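Putative D-lactate dehydrogenase (Chlamydomonas reinhardtii, PDB 4ZGS) probably reduces pyruvate to D-lactate in algal fermentation, binding NAD as a member of the D-isomer specific 2-hydroxyacid dehydrogenase family. Local coordinates at residues R36-S41 and R77-A82; L68-A73 and D91-K96; L146-N151 and V174-K179; D279-G284 and Y327-V332. One frame throughout, in Å; residues are numbered along the deposited sequence.

Contact 1 (R36-S41 and R77-A82); sequences RCICYS and RGYDVA
Arg36 and Asp80 hold each other by a reciprocal pair of hydrogen bonds. The amide N of Arg36 gives its proton to Asp80 OD2 at 2.8 Å, meeting the lone pair of that oxygen that faces away from the other carboxylate oxygen. In return, Arg36 O accepts from Asp80 N at 2.7 Å. The same carbonyl takes a second proton from Val81 N at 3.2 Å, so two successive amides grip one oxygen, each donor tilted by less than 20° from the carbonyl plane. Two residues on, Ile38 N donates to Val81 O at 2.9 Å. Ile38 O receives a CA-H contact from Ala82 CA (3.2 Å), consistent with the parallel pairing of Ile38 with Ala82.

The ring of Tyr79 is sandwiched beside these bonds. Over one face lies the guanidinium of Arg36, a cation-pi contact with CZ 4.1 Å from the ring centroid and the two planes 41° apart; a bend in the arginine chain (chi3 65°) folds the group back over the ring. The opposite face receives Ile38 CB in a CH-pi contact. Arg36 also has a weak, long ion pair with Asp60, while Tyr40 OH is satisfied by Thr72 O.

Strand 36-39 lies between 81-84 and 60-63, at one side of a five-stranded parallel sheet of order 2-1-3-4-5, as in the flavodoxin-like catalytic domain of this family. Backbone bonds from Cys37 and Cys39 to Tyr62 close its other edge, and Ile38 and Tyr40 extend the first pairing to Val83.

Contact 2 (L68-A73 and D91-K96); sequences LDKDTA and DASVIK
Lys70 and Val94 cross at about a right angle, the aliphatic part of the lysine lying over one branch of the valine. Lys70 CG sits 3.5 Å from Val94 CG1, and that methyl also presses on the backbone, 3.4 Å from Asp69 C. Val94 places CG1 beside its own backbone N and opposite its carbonyl carbon (chi1 -58°), which directs this branch at the 69-70 peptide. Farther along the lysine, CD passes Ser93 OG at 3.4 Å. The chain then bends at both chi3 and chi4, and NZ stays 5.8 Å from Asp91 OD2, too far for their opposite charges to meet. No hydrogen bond links the two segments.

Polar groups instead fix each side separately. Asp91 is the N-cap of helix 92-101: its OD1 accepts from Ser93 OG at 2.8 Å on the syn side, 32° out of the carboxylate plane, and more weakly from the amides of Ser93 and Val94. This holds the serine hydroxyl where the lysine chain runs past it. Within 68-73, Asp69 N donates to Thr72 OG1, a bond modelled so short that its length is doubtful, and the same hydroxyl is bonded to Pro67 O.

The loop following strand 60-63 packs on the first turn of helix 92-101 through Ser93 and Val94. Leu68 and Ala73 continue the packing onto Leu98 of that helix, whose Ile95 meets helix 118-124.

Contact 3 (L146-N151 and V174-K179); sequences LIFALN and VEMRHK
Val174 N donates to Asn151 O at 3.3 Å, the one polar bond between the two segments and a weak one, with an angle of only 132° at the hydrogen. It ties the last residue of helix 136-151 to Val174 in the loop before strand 180-184. The larger share of the contact belongs to Met176, whose side chain runs in toward the helix and lies among Ile147, Phe148 and Asn151.

Its SD stands over the face of the Phe148 ring, 4.1 Å from the centroid and 21° off the normal, a Met-aromatic contact. An extended chi2 (177°) carries the sulfur inward to this place; the terminal methyl is modelled too close to the ring for its position to be reliable. Ile147 CG2 touches the sulfur at 3.8 Å, and the Asn151 side chain crosses the methionine at about a right angle, ND2 lying 3.6 Å from Met176 CG. A type I turn from Met176 to Lys179 follows, closed by Lys179 N on Met176 O at 3.1 Å.

Glu141 of a neighbouring subunit accepts from Met176 N, and Ser135 and Ser138 of that subunit bond Glu175 OE2 of this chain. Within the chain, Ile147 packs on strand 261-265 of the Rossmann sheet, while Phe148 and Met176 share Ile200 of helix 188-200; the loop itself runs on into strand 180-184.

Contact 4 (D279-G284 and Y327-V332); sequences DALESG and YPQVLV
Leu281 and Tyr327 form the close-packed part of this contact. Leu281 CD1 sits over the middle of the tyrosine ring, 4.1 Å from its centroid and just 11° off the normal, as a CH-pi contact. The same methyl reaches Val330 CG2 at 3.9 Å, so one branch touches both ring and valine. The other branch, CD2, lies 3.8 Å from Gln329 CG.

Helix 277-283 and strand 330-332 both belong to the Rossmann-type NAD-binding domain. The helix leads through Gly284, with its positive phi, into strand 286-291, and that strand pairs in parallel with 330-332 at the sheet margin; Val330 accordingly also packs on Leu289. Tyr327 opens a type I turn that ends at Val330, and its ring faces Leu281.

At the rim of that ring the contact turns polar and is covered by another chain. Tyr327 OH donates to Glu282 OE1 over a very short 2.5 Å, the carboxylate approaching at the ring edge with its plane 31° from that of the ring. Arg319 of a third subunit forms a salt bridge with Glu282 OE2, and Trp317 of the same subunit stacks on Tyr327. The fit is looser at Gln329, where NE2 stays 3.7 Å from Leu281 O. On the solvent side, Asp279 is exposed and has a weak, long ion pair with Arg319 of the third subunit.

In the fold
The four contacts fall into two pairs, far apart in the molecule. Contacts 1 and 2 have centres about 13 Å apart and alternate along the sequence: strand 81-84 of contact 1 leads into helix 92-101 of contact 2, and Tyr40 packs on Leu68 between them. Both belong to the five-stranded parallel sheet and its surroundings. Contacts 3 and 4 follow in series, with centres about 16 Å apart, joined where Ala149 and Leu150 pack on Leu331; contact 3 packs against the six-stranded Rossmann sheet and contact 4 includes its edge strand 330-332. Between the pairs, contact centres lie about 41 to 46 Å apart, consistent with the family's two-domain build; the second pair also faces neighbouring subunits.

Contact 1 (R36-S41 and R77-A82)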
loop_
_atom_site.group_PDB
_atom_site.type_symbol
_atom_site.label_atom_id
_atom_site.label_comp_id
_atom_site.label_asym_id
_atom_site.label_seq_id
_atom_site.Cartn_x
_atom_site.Cartn_y
_atom_site.Cartn_z
ATOM N N ARG A 36 24.033 12.916 -35.276
ATOM C CA ARG A 36 24.077 13.289 -33.859
ATOM C C ARG A 36 22.654 13.431 -33.336
ATOM O O ARG A 36 21.915 14.328 -33.761
ATOM C CB ARG A 36 24.842 14.592 -33.638
ATOM C CG ARG A 36 26.358 14.491 -33.742
ATOM C CD ARG A 36 26.988 15.860 -33.585
ATOM N NE ARG A 36 26.766 16.432 -32.250
ATOM C CZ ARG A 36 27.489 16.170 -31.164
ATOM N NH1 ARG A 36 28.493 15.311 -31.204
ATOM N NH2 ARG A 36 27.187 16.763 -30.020
ATOM N N CYS A 37 22.302 12.562 -32.387
ATOM C CA CYS A 37 20.946 12.458 -31.867
ATOM C C CYS A 37 20.834 12.812 -30.376
ATOM O O CYS A 37 21.580 12.290 -29.543
ATOM C CB CYS A 37 20.435 11.051 -32.072
ATOM S SG CYS A 37 20.335 10.458 -33.749
ATOM N N ILE A 38 19.903 13.696 -30.037
ATOM C CA ILE A 38 19.610 13.939 -28.638
ATOM C C ILE A 38 18.213 13.393 -28.282
ATOM O O ILE A 38 17.277 13.609 -29.042
ATOM C CB ILE A 38 19.742 15.471 -28.297
ATOM C CG1 ILE A 38 19.442 15.747 -26.810
ATOM C CG2 ILE A 38 18.847 16.322 -29.184
ATOM C CD1 ILE A 38 19.930 17.135 -26.319
ATOM N N CYS A 39 18.084 12.679 -27.154
ATOM C CA CYS A 39 16.767 12.163 -26.695
ATOM C C CYS A 39 16.326 12.755 -25.358
ATOM O O CYS A 39 17.000 12.606 -24.332
ATOM C CB CYS A 39 16.760 10.631 -26.561
ATOM S SG CYS A 39 16.859 9.776 -28.161
ATOM N N TYR A 40 15.193 13.441 -25.393
ATOM C CA TYR A 40 14.599 14.003 -24.202
ATOM C C TYR A 40 13.737 13.032 -23.385
ATOM O O TYR A 40 13.223 12.037 -23.898
ATOM C CB TYR A 40 13.820 15.240 -24.611
ATOM C CG TYR A 40 14.770 16.324 -25.053
ATOM C CD1 TYR A 40 15.211 16.388 -26.361
ATOM C CD2 TYR A 40 15.252 17.260 -24.154
ATOM C CE1 TYR A 40 16.107 17.377 -26.778
ATOM C CE2 TYR A 40 16.135 18.253 -24.554
ATOM C CZ TYR A 40 16.568 18.311 -25.875
ATOM O OH TYR A 40 17.452 19.298 -26.299
ATOM N N SER A 41 13.588 13.315 -22.100
ATOM C CA SER A 41 12.793 12.438 -21.226
ATOM C C SER A 41 13.332 11.010 -21.178
ATOM O O SER A 41 12.559 10.062 -21.283
ATOM C CB SER A 41 11.322 12.395 -21.666
ATOM O OG SER A 41 10.755 13.690 -21.644
ATOM N N ARG A 77 22.141 21.746 -28.887
ATOM C CA ARG A 77 23.096 22.504 -29.689
ATOM C C ARG A 77 24.086 21.574 -30.400
ATOM O O ARG A 77 24.809 20.800 -29.759
ATOM C CB ARG A 77 23.866 23.458 -28.793
ATOM C CG ARG A 77 24.738 24.453 -29.485
ATOM C CD ARG A 77 25.602 25.061 -28.408
ATOM N NE ARG A 77 24.822 25.653 -27.324
ATOM C CZ ARG A 77 25.362 26.152 -26.215
ATOM N NH1 ARG A 77 26.679 26.124 -26.052
ATOM N NH2 ARG A 77 24.589 26.662 -25.264
ATOM N N GLY A 78 24.139 21.657 -31.722
ATOM C CA GLY A 78 25.062 20.825 -32.464
ATOM C C GLY A 78 24.403 19.554 -32.960
ATOM O O GLY A 78 24.911 18.904 -33.857
ATOM N N TYR A 79 23.290 19.171 -32.348
ATOM C CA TYR A 79 22.628 17.927 -32.717
ATOM C C TYR A 79 21.686 18.003 -33.922
ATOM O O TYR A 79 21.100 19.042 -34.236
ATOM C CB TYR A 79 21.895 17.346 -31.514
ATOM C CG TYR A 79 22.857 16.823 -30.479
ATOM C CD1 TYR A 79 23.218 15.483 -30.461
ATOM C CD2 TYR A 79 23.436 17.667 -29.546
ATOM C CE1 TYR A 79 24.110 14.996 -29.529
ATOM C CE2 TYR A 79 24.316 17.180 -28.604
ATOM C CZ TYR A 79 24.647 15.851 -28.603
ATOM O OH TYR A 79 25.528 15.370 -27.677
ATOM N N ASP A 80 21.613 16.884 -34.625
ATOM C CA ASP A 80 20.855 16.790 -35.860
ATOM C C ASP A 80 19.385 16.451 -35.699
ATOM O O ASP A 80 18.528 17.012 -36.383
ATOM C CB ASP A 80 21.540 15.762 -36.745
ATOM C CG ASP A 80 22.975 16.145 -37.024
ATOM O OD1 ASP A 80 23.198 17.259 -37.543
ATOM O OD2 ASP A 80 23.876 15.351 -36.678
ATOM N N VAL A 81 19.104 15.533 -34.778
ATOM C CA VAL A 81 17.752 15.037 -34.566
ATOM C C VAL A 81 17.444 14.929 -33.086
ATOM O O VAL A 81 18.263 14.448 -32.290
ATOM C CB VAL A 81 17.525 13.665 -35.255
ATOM C CG1 VAL A 81 18.730 12.774 -35.076
ATOM C CG2 VAL A 81 16.255 12.996 -34.740
ATOM N N ALA A 82 16.262 15.412 -32.721
ATOM C CA ALA A 82 15.802 15.353 -31.340
ATOM C C ALA A 82 14.753 14.247 -31.208
ATOM O O ALA A 82 13.762 14.243 -31.934
ATOM C CB ALA A 82 15.233 16.716 -30.900
#

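Contact 2 (L68-A73 and D91-K96)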
loop_
_atom_site.group_PDB
_atom_site.type_symbol
_atom_site.label_atom_id
_atom_site.label_comp_id
_atom_site.label_asym_id
_atom_site.label_seq_id
_atom_site.Cartn_x
_atom_site.Cartn_y
_atom_site.Cartn_z
ATOM N N LEU A 68 11.678 17.999 -22.413
ATOM C CA LEU A 68 12.116 19.119 -23.211
ATOM C C LEU A 68 11.369 20.412 -22.872
ATOM O O LEU A 68 10.145 20.445 -22.830
ATOM C CB LEU A 68 11.982 18.781 -24.695
ATOM C CG LEU A 68 12.106 19.893 -25.733
ATOM C CD1 LEU A 68 13.517 20.465 -25.733
ATOM C CD2 LEU A 68 11.772 19.270 -27.075
ATOM N N ASP A 69 12.151 21.469 -22.653
ATOM C CA ASP A 69 11.666 22.831 -22.411
ATOM C C ASP A 69 12.358 23.805 -23.314
ATOM O O ASP A 69 13.065 23.449 -24.253
ATOM C CB ASP A 69 11.947 23.326 -20.983
ATOM C CG ASP A 69 11.335 22.472 -19.956
ATOM O OD1 ASP A 69 10.250 21.932 -20.238
ATOM O OD2 ASP A 69 11.939 22.329 -18.875
ATOM N N LYS A 70 12.162 25.058 -22.955
ATOM C CA LYS A 70 12.747 26.181 -23.634
ATOM C C LYS A 70 14.194 26.173 -23.163
ATOM O O LYS A 70 15.139 26.321 -23.948
ATOM C CB LYS A 70 12.018 27.482 -23.250
ATOM C CG LYS A 70 10.542 27.533 -23.676
ATOM C CD LYS A 70 9.836 28.846 -23.277
ATOM C CE LYS A 70 9.765 29.038 -21.754
ATOM N NZ LYS A 70 8.831 28.087 -21.061
ATOM N N ASP A 71 14.339 25.991 -21.853
ATOM C CA ASP A 71 15.614 25.726 -21.187
ATOM C C ASP A 71 16.381 24.429 -21.497
ATOM O O ASP A 71 17.612 24.433 -21.483
ATOM C CB ASP A 71 15.372 25.800 -19.683
ATOM C CG ASP A 71 15.023 27.205 -19.227
ATOM O OD1 ASP A 71 15.331 28.165 -19.966
ATOM O OD2 ASP A 71 14.431 27.347 -18.141
ATOM N N THR A 72 15.702 23.330 -21.807
ATOM C CA THR A 72 16.468 22.117 -22.089
ATOM C C THR A 72 16.656 21.892 -23.578
ATOM O O THR A 72 17.278 20.918 -24.005
ATOM C CB THR A 72 15.792 20.885 -21.477
ATOM O OG1 THR A 72 14.434 20.810 -21.921
ATOM C CG2 THR A 72 15.843 20.968 -19.949
ATOM N N ALA A 73 16.224 22.864 -24.364
ATOM C CA ALA A 73 16.354 22.776 -25.806
ATOM C C ALA A 73 17.755 23.220 -26.170
ATOM O O ALA A 73 18.346 22.780 -27.141
ATOM C CB ALA A 73 15.323 23.647 -26.489
ATOM N N ASP A 91 6.165 23.520 -28.240
ATOM C CA ASP A 91 5.135 24.500 -28.539
ATOM C C ASP A 91 5.869 25.465 -29.443
ATOM O O ASP A 91 7.042 25.237 -29.716
ATOM C CB ASP A 91 4.537 25.141 -27.279
ATOM C CG ASP A 91 5.577 25.795 -26.380
ATOM O OD1 ASP A 91 6.730 25.976 -26.810
ATOM O OD2 ASP A 91 5.226 26.146 -25.231
ATOM N N ALA A 92 5.248 26.554 -29.861
ATOM C CA ALA A 92 5.894 27.398 -30.856
ATOM C C ALA A 92 7.263 27.926 -30.407
ATOM O O ALA A 92 8.142 28.153 -31.237
ATOM C CB ALA A 92 4.982 28.543 -31.229
ATOM N N SER A 93 7.457 28.090 -29.101
ATOM C CA SER A 93 8.696 28.695 -28.592
ATOM C C SER A 93 9.912 27.745 -28.534
ATOM O O SER A 93 11.031 28.177 -28.821
ATOM C CB SER A 93 8.462 29.306 -27.201
ATOM O OG SER A 93 8.170 28.320 -26.231
ATOM N N VAL A 94 9.721 26.471 -28.184
ATOM C CA VAL A 94 10.883 25.579 -28.085
ATOM C C VAL A 94 11.353 25.111 -29.467
ATOM O O VAL A 94 12.530 24.779 -29.639
ATOM C CB VAL A 94 10.622 24.320 -27.203
ATOM C CG1 VAL A 94 10.205 24.709 -25.793
ATOM C CG2 VAL A 94 9.576 23.435 -27.814
ATOM N N ILE A 95 10.456 25.122 -30.456
ATOM C CA ILE A 95 10.842 24.775 -31.821
ATOM C C ILE A 95 11.802 25.858 -32.298
ATOM O O ILE A 95 12.667 25.621 -33.139
ATOM C CB ILE A 95 9.644 24.632 -32.784
ATOM C CG1 ILE A 95 8.949 23.279 -32.582
ATOM C CG2 ILE A 95 10.126 24.640 -34.226
ATOM C CD1 ILE A 95 7.685 23.311 -31.748
ATOM N N LYS A 96 11.665 27.050 -31.729
ATOM C CA LYS A 96 12.486 28.154 -32.176
ATOM C C LYS A 96 13.903 27.891 -31.709
ATOM O O LYS A 96 14.855 28.095 -32.454
ATOM C CB LYS A 96 11.974 29.490 -31.620
ATOM C CG LYS A 96 12.659 30.716 -32.216
ATOM C CD LYS A 96 12.034 32.030 -31.729
ATOM C CE LYS A 96 12.703 33.237 -32.384
ATOM N NZ LYS A 96 12.105 34.540 -31.970
#

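Contact 3 (L146-N151 and V174-K179)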
loop_
_atom_site.group_PDB
_atom_site.type_symbol
_atom_site.label_atom_id
_atom_site.label_comp_id
_atom_site.label_asym_id
_atom_site.label_seq_id
_atom_site.Cartn_x
_atom_site.Cartn_y
_atom_site.Cartn_z
ATOM N N LEU A 146 -7.161 -5.835 -17.475
ATOM C CA LEU A 146 -7.964 -5.082 -16.546
ATOM C C LEU A 146 -9.199 -5.873 -16.221
ATOM O O LEU A 146 -9.665 -5.891 -15.082
ATOM C CB LEU A 146 -8.340 -3.707 -17.118
ATOM C CG LEU A 146 -7.177 -2.740 -17.368
ATOM C CD1 LEU A 146 -7.689 -1.371 -17.792
ATOM C CD2 LEU A 146 -6.263 -2.635 -16.176
ATOM N N ILE A 147 -9.776 -6.499 -17.242
ATOM C CA ILE A 147 -11.016 -7.240 -17.023
ATOM C C ILE A 147 -10.766 -8.378 -16.018
ATOM O O ILE A 147 -11.469 -8.515 -15.003
ATOM C CB ILE A 147 -11.600 -7.749 -18.340
ATOM C CG1 ILE A 147 -12.234 -6.567 -19.078
ATOM C CG2 ILE A 147 -12.728 -8.783 -18.070
ATOM C CD1 ILE A 147 -12.529 -6.838 -20.552
ATOM N N PHE A 148 -9.704 -9.132 -16.241
ATOM C CA PHE A 148 -9.438 -10.230 -15.341
ATOM C C PHE A 148 -9.186 -9.764 -13.914
ATOM O O PHE A 148 -9.735 -10.339 -12.993
ATOM C CB PHE A 148 -8.273 -11.069 -15.858
ATOM C CG PHE A 148 -8.723 -12.245 -16.702
ATOM C CD1 PHE A 148 -9.214 -13.396 -16.110
ATOM C CD2 PHE A 148 -8.670 -12.185 -18.086
ATOM C CE1 PHE A 148 -9.610 -14.456 -16.877
ATOM C CE2 PHE A 148 -9.074 -13.241 -18.843
ATOM C CZ PHE A 148 -9.545 -14.373 -18.237
ATOM N N ALA A 149 -8.386 -8.705 -13.749
ATOM C CA ALA A 149 -7.984 -8.226 -12.451
ATOM C C ALA A 149 -9.231 -7.795 -11.678
ATOM O O ALA A 149 -9.411 -8.186 -10.534
ATOM C CB ALA A 149 -6.956 -7.059 -12.581
ATOM N N LEU A 150 -10.108 -7.028 -12.317
ATOM C CA LEU A 150 -11.351 -6.601 -11.676
ATOM C C LEU A 150 -12.291 -7.761 -11.335
ATOM O O LEU A 150 -12.902 -7.796 -10.263
ATOM C CB LEU A 150 -12.100 -5.614 -12.578
ATOM C CG LEU A 150 -11.447 -4.240 -12.746
ATOM C CD1 LEU A 150 -12.143 -3.473 -13.872
ATOM C CD2 LEU A 150 -11.515 -3.475 -11.442
ATOM N N ASN A 151 -12.427 -8.705 -12.264
ATOM C CA ASN A 151 -13.268 -9.864 -12.038
ATOM C C ASN A 151 -12.871 -10.611 -10.787
ATOM O O ASN A 151 -13.717 -11.142 -10.067
ATOM C CB ASN A 151 -13.198 -10.832 -13.219
ATOM C CG ASN A 151 -14.176 -10.498 -14.290
ATOM O OD1 ASN A 151 -15.123 -9.745 -14.071
ATOM N ND2 ASN A 151 -13.985 -11.083 -15.448
ATOM N N VAL A 174 -16.058 -13.427 -10.254
ATOM C CA VAL A 174 -17.062 -13.788 -11.248
ATOM C C VAL A 174 -16.426 -14.504 -12.448
ATOM O O VAL A 174 -15.301 -14.172 -12.832
ATOM C CB VAL A 174 -17.808 -12.530 -11.711
ATOM C CG1 VAL A 174 -18.208 -12.648 -13.151
ATOM C CG2 VAL A 174 -19.018 -12.301 -10.830
ATOM N N GLU A 175 -17.137 -15.475 -13.032
ATOM C CA GLU A 175 -16.687 -16.159 -14.258
ATOM C C GLU A 175 -16.865 -15.348 -15.532
ATOM O O GLU A 175 -17.899 -14.713 -15.740
ATOM C CB GLU A 175 -17.427 -17.478 -14.448
ATOM C CG GLU A 175 -16.810 -18.652 -13.742
ATOM C CD GLU A 175 -17.544 -19.963 -14.023
ATOM O OE1 GLU A 175 -18.480 -19.975 -14.876
ATOM O OE2 GLU A 175 -17.188 -20.974 -13.361
ATOM N N MET A 176 -15.879 -15.419 -16.415
ATOM C CA MET A 176 -16.008 -14.733 -17.694
ATOM C C MET A 176 -16.607 -15.566 -18.831
ATOM O O MET A 176 -17.124 -14.994 -19.797
ATOM C CB MET A 176 -14.640 -14.210 -18.096
ATOM C CG MET A 176 -14.607 -12.776 -18.586
ATOM S SD MET A 176 -12.879 -12.505 -18.855
ATOM C CE MET A 176 -12.351 -13.112 -17.262
ATOM N N ARG A 177 -16.625 -16.893 -18.683
ATOM C CA ARG A 177 -16.854 -17.758 -19.833
ATOM C C ARG A 177 -18.069 -17.425 -20.682
ATOM O O ARG A 177 -17.952 -17.341 -21.894
ATOM C CB ARG A 177 -16.977 -19.239 -19.463
ATOM C CG ARG A 177 -17.150 -20.043 -20.764
ATOM C CD ARG A 177 -16.853 -21.537 -20.686
ATOM N NE ARG A 177 -16.902 -22.120 -22.027
ATOM C CZ ARG A 177 -16.642 -23.389 -22.327
ATOM N NH1 ARG A 177 -16.300 -24.252 -21.375
ATOM N NH2 ARG A 177 -16.707 -23.781 -23.596
ATOM N N HIS A 178 -19.250 -17.312 -20.120
ATOM C CA HIS A 178 -20.352 -17.082 -21.052
ATOM C C HIS A 178 -20.862 -15.638 -21.117
ATOM O O HIS A 178 -21.910 -15.379 -21.686
ATOM C CB HIS A 178 -21.452 -18.103 -20.783
ATOM C CG HIS A 178 -21.029 -19.499 -21.125
ATOM N ND1 HIS A 178 -20.604 -20.406 -20.178
ATOM C CD2 HIS A 178 -20.925 -20.127 -22.317
ATOM C CE1 HIS A 178 -20.278 -21.540 -20.769
ATOM N NE2 HIS A 178 -20.462 -21.396 -22.068
ATOM N N LYS A 179 -20.138 -14.712 -20.497
ATOM C CA LYS A 179 -20.547 -13.308 -20.447
ATOM C C LYS A 179 -20.642 -12.603 -21.810
ATOM O O LYS A 179 -19.889 -12.909 -22.735
ATOM C CB LYS A 179 -19.575 -12.537 -19.557
ATOM C CG LYS A 179 -19.475 -13.099 -18.156
ATOM C CD LYS A 179 -20.857 -13.114 -17.521
ATOM C CE LYS A 179 -20.897 -13.975 -16.262
ATOM N NZ LYS A 179 -20.209 -13.302 -15.116
#

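Contact 4 (D279-G284 and Y327-V332)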
loop_
_atom_site.group_PDB
_atom_site.type_symbol
_atom_site.label_atom_id
_atom_site.label_comp_id
_atom_site.label_asym_id
_atom_site.label_seq_id
_atom_site.Cartn_x
_atom_site.Cartn_y
_atom_site.Cartn_z
ATOM N N ASP A 279 -21.969 8.929 -9.712
ATOM C CA ASP A 279 -23.363 8.597 -9.469
ATOM C C ASP A 279 -23.633 7.169 -9.854
ATOM O O ASP A 279 -24.289 6.434 -9.115
ATOM C CB ASP A 279 -24.287 9.492 -10.285
ATOM C CG ASP A 279 -24.259 10.938 -9.840
ATOM O OD1 ASP A 279 -23.814 11.229 -8.699
ATOM O OD2 ASP A 279 -24.686 11.784 -10.660
ATOM N N ALA A 280 -23.076 6.775 -10.998
ATOM C CA ALA A 280 -23.339 5.479 -11.590
ATOM C C ALA A 280 -22.641 4.393 -10.807
ATOM O O ALA A 280 -23.201 3.327 -10.576
ATOM C CB ALA A 280 -22.891 5.465 -13.021
ATOM N N LEU A 281 -21.437 4.696 -10.342
ATOM C CA LEU A 281 -20.701 3.774 -9.487
ATOM C C LEU A 281 -21.417 3.560 -8.158
ATOM O O LEU A 281 -21.476 2.444 -7.634
ATOM C CB LEU A 281 -19.309 4.308 -9.207
ATOM C CG LEU A 281 -18.232 4.089 -10.254
ATOM C CD1 LEU A 281 -17.018 4.902 -9.833
ATOM C CD2 LEU A 281 -17.910 2.599 -10.371
ATOM N N GLU A 282 -21.930 4.646 -7.598
ATOM C CA GLU A 282 -22.580 4.579 -6.303
ATOM C C GLU A 282 -23.998 4.031 -6.405
ATOM O O GLU A 282 -24.501 3.468 -5.438
ATOM C CB GLU A 282 -22.559 5.951 -5.625
ATOM C CG GLU A 282 -21.186 6.295 -5.038
ATOM C CD GLU A 282 -21.048 7.742 -4.629
ATOM O OE1 GLU A 282 -19.912 8.176 -4.337
ATOM O OE2 GLU A 282 -22.075 8.441 -4.577
ATOM N N SER A 283 -24.639 4.165 -7.565
ATOM C CA SER A 283 -25.979 3.587 -7.752
ATOM C C SER A 283 -25.887 2.117 -8.130
ATOM O O SER A 283 -26.880 1.386 -8.086
ATOM C CB SER A 283 -26.784 4.351 -8.822
ATOM O OG SER A 283 -26.194 4.281 -10.105
ATOM N N GLY A 284 -24.693 1.694 -8.527
ATOM C CA GLY A 284 -24.486 0.331 -8.973
ATOM C C GLY A 284 -24.708 0.115 -10.467
ATOM O O GLY A 284 -24.531 -1.009 -10.968
ATOM N N TYR A 327 -12.517 4.322 -5.188
ATOM C CA TYR A 327 -13.472 3.232 -5.252
ATOM C C TYR A 327 -12.804 1.864 -5.347
ATOM O O TYR A 327 -11.793 1.702 -6.031
ATOM C CB TYR A 327 -14.417 3.462 -6.418
ATOM C CG TYR A 327 -15.300 4.658 -6.182
ATOM C CD1 TYR A 327 -14.822 5.940 -6.368
ATOM C CD2 TYR A 327 -16.619 4.497 -5.763
ATOM C CE1 TYR A 327 -15.634 7.038 -6.148
ATOM C CE2 TYR A 327 -17.440 5.592 -5.531
ATOM C CZ TYR A 327 -16.942 6.856 -5.734
ATOM O OH TYR A 327 -17.756 7.943 -5.528
ATOM N N PRO A 328 -13.344 0.886 -4.597
ATOM C CA PRO A 328 -12.798 -0.470 -4.560
ATOM C C PRO A 328 -13.039 -1.201 -5.896
ATOM O O PRO A 328 -12.269 -2.117 -6.216
ATOM C CB PRO A 328 -13.568 -1.133 -3.415
ATOM C CG PRO A 328 -14.859 -0.381 -3.359
ATOM C CD PRO A 328 -14.536 1.036 -3.740
ATOM N N GLN A 329 -14.075 -0.817 -6.652
ATOM C CA GLN A 329 -14.366 -1.486 -7.939
ATOM C C GLN A 329 -13.758 -0.756 -9.143
ATOM O O GLN A 329 -14.114 -1.046 -10.283
ATOM C CB GLN A 329 -15.874 -1.664 -8.180
ATOM C CG GLN A 329 -16.626 -0.384 -8.451
ATOM C CD GLN A 329 -16.944 0.364 -7.164
ATOM O OE1 GLN A 329 -16.108 0.433 -6.263
ATOM N NE2 GLN A 329 -18.159 0.921 -7.069
ATOM N N VAL A 330 -12.919 0.247 -8.882
ATOM C CA VAL A 330 -12.182 0.951 -9.936
ATOM C C VAL A 330 -10.693 0.577 -9.954
ATOM O O VAL A 330 -10.076 0.409 -8.905
ATOM C CB VAL A 330 -12.279 2.427 -9.782
ATOM C CG1 VAL A 330 -11.166 3.099 -10.564
ATOM C CG2 VAL A 330 -13.672 2.917 -10.185
ATOM N N LEU A 331 -10.147 0.375 -11.150
ATOM C CA LEU A 331 -8.731 0.074 -11.313
ATOM C C LEU A 331 -8.182 0.926 -12.438
ATOM O O LEU A 331 -8.796 1.022 -13.501
ATOM C CB LEU A 331 -8.478 -1.403 -11.561
ATOM C CG LEU A 331 -7.096 -1.781 -12.119
ATOM C CD1 LEU A 331 -5.969 -1.022 -11.515
ATOM C CD2 LEU A 331 -6.880 -3.268 -11.867
ATOM N N VAL A 332 -7.095 1.643 -12.141
ATOM C CA VAL A 332 -6.487 2.586 -13.071
ATOM C C VAL A 332 -5.004 2.322 -13.251
ATOM O O VAL A 332 -4.257 2.321 -12.268
ATOM C CB VAL A 332 -6.663 4.009 -12.578
ATOM C CG1 VAL A 332 -5.861 4.977 -13.416
ATOM C CG2 VAL A 332 -8.124 4.364 -12.610
#